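Local coordinates for CmeC (Campylobacter jejuni, PDB 4MT4), which forms a trimeric outer membrane channel of the outer membrane factor family and probably carries out the export step of drug efflux, at residues 56-59 with 60-63. Numbering follows the deposited sequence.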
loop_
_atom_site.group_PDB
_atom_site.type_symbol
_atom_site.label_atom_id
_atom_site.label_comp_id
_atom_site.label_asym_id
_atom_site.label_seq_id
_atom_site.Cartn_x
_atom_site.Cartn_y
_atom_site.Cartn_z
ATOM N N ASN B 56 9.534 22.510 -2.155
ATOM C CA ASN B 56 10.361 21.492 -1.512
ATOM C C ASN B 56 9.751 20.089 -1.410
ATOM O O ASN B 56 10.476 19.125 -1.171
ATOM C CB ASN B 56 10.747 21.965 -0.106
ATOM C CG ASN B 56 11.529 23.267 -0.121
ATOM O OD1 ASN B 56 12.333 23.513 -1.020
ATOM N ND2 ASN B 56 11.297 24.108 0.881
ATOM N N ASN B 57 8.436 19.969 -1.586
ATOM C CA ASN B 57 7.771 18.672 -1.423
ATOM C C ASN B 57 8.312 17.616 -2.383
ATOM O O ASN B 57 8.313 17.803 -3.598
ATOM C CB ASN B 57 6.259 18.809 -1.608
ATOM C CG ASN B 57 5.507 17.559 -1.194
ATOM O OD1 ASN B 57 5.345 16.628 -1.984
ATOM N ND2 ASN B 57 5.040 17.533 0.049
ATOM N N ASN B 58 8.767 16.502 -1.821
ATOM C CA ASN B 58 9.412 15.451 -2.600
ATOM C C ASN B 58 8.435 14.582 -3.386
ATOM O O ASN B 58 8.777 14.071 -4.451
ATOM C CB ASN B 58 10.265 14.574 -1.683
ATOM C CG ASN B 58 11.528 15.274 -1.221
ATOM O OD1 ASN B 58 12.265 15.843 -2.026
ATOM N ND2 ASN B 58 11.775 15.250 0.082
ATOM N N ASP B 59 7.221 14.415 -2.866
ATOM C CA ASP B 59 6.186 13.688 -3.599
ATOM C C ASP B 59 5.809 14.453 -4.863
ATOM O O ASP B 59 5.500 13.859 -5.896
ATOM C CB ASP B 59 4.949 13.460 -2.728
ATOM C CG ASP B 59 5.119 12.301 -1.764
ATOM O OD1 ASP B 59 5.937 11.400 -2.051
ATOM O OD2 ASP B 59 4.433 12.286 -0.720
ATOM N N LEU B 60 5.842 15.778 -4.770
ATOM C CA LEU B 60 5.576 16.638 -5.916
ATOM C C LEU B 60 6.695 16.512 -6.945
ATOM O O LEU B 60 6.447 16.527 -8.153
ATOM C CB LEU B 60 5.421 18.093 -5.469
ATOM C CG LEU B 60 5.002 19.103 -6.538
ATOM C CD1 LEU B 60 3.693 18.681 -7.188
ATOM C CD2 LEU B 60 4.883 20.500 -5.942
ATOM N N LYS B 61 7.926 16.386 -6.456
ATOM C CA LYS B 61 9.084 16.200 -7.322
ATOM C C LYS B 61 9.018 14.852 -8.030
ATOM O O LYS B 61 9.291 14.756 -9.223
ATOM C CB LYS B 61 10.384 16.305 -6.518
ATOM C CG LYS B 61 10.622 17.666 -5.885
ATOM C CD LYS B 61 11.941 17.707 -5.126
ATOM C CE LYS B 61 12.096 19.017 -4.366
ATOM N NZ LYS B 61 13.384 19.088 -3.622
ATOM N N LEU B 62 8.652 13.815 -7.281
ATOM C CA LEU B 62 8.494 12.475 -7.836
ATOM C C LEU B 62 7.462 12.458 -8.957
ATOM O O LEU B 62 7.672 11.840 -9.999
ATOM C CB LEU B 62 8.087 11.485 -6.743
ATOM C CG LEU B 62 9.154 11.089 -5.723
ATOM C CD1 LEU B 62 8.550 10.241 -4.613
ATOM C CD2 LEU B 62 10.295 10.350 -6.406
ATOM N N ALA B 63 6.348 13.145 -8.730
ATOM C CA ALA B 63 5.283 13.240 -9.720
ATOM C C ALA B 63 5.756 13.984 -10.966
ATOM O O ALA B 63 5.322 13.684 -12.078
ATOM C CB ALA B 63 4.067 13.926 -9.123
HETATM O O HOH W 1 14.013 21.507 -2.086
HETATM O O HOH W 2 14.436 16.940 -2.815
#
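From N57 to A63 the backbone makes the N-cap and the opening turn and a half of helix 58-79, with K61 N bonded to N57 O (3.2 Å), L62 N to N58 O (2.8 Å) and A63 N to D59 O (3.0 Å). N57 marks the break between helices 44-56 and 58-79 and is the N-cap of the second. Its amide oxygen OD1 accepts from L60 N at 3.0 Å, the donor lying in the carbonyl plane on a lone pair, with an N-H...O angle of 145°. With CG swung opposite the backbone N (chi1 -169°), the amide turns toward the N-H groups of the first turn, and N57 CB lies 4.0 Å from CB of L60, the two side chains crossing at about a right angle. The other end of the same amide, ND2, donates to L235 O, so its flip is fixed. K61 runs back past the helix start, extended beyond CG: CG passes beside N57 O, CD lies 3.6 Å from OD1 of N58, and CE comes up to N56 O. One water accepts from NZ and donates to N56 OD1; a second bridges NZ to N58 OD1, but its distances are very short and it is less certain. N56 is also tied to T236 O through ND2. CD1 of L62 lies 3.8 Å from D59 OD1. L60 packs against Y148 and R152 of helix 129-195, whereas N58, K61 and L62 meet N360, V356 and N357 of a neighbouring subunit. Chemically, N57 replaces a missing helical acceptor while tying this helix start to the C-terminal end of helix 201-236, and the buried lysine, which also touches D468, runs alongside carbonyl and amide oxygens that would be expected to stabilise its positive charge at the subunit interface.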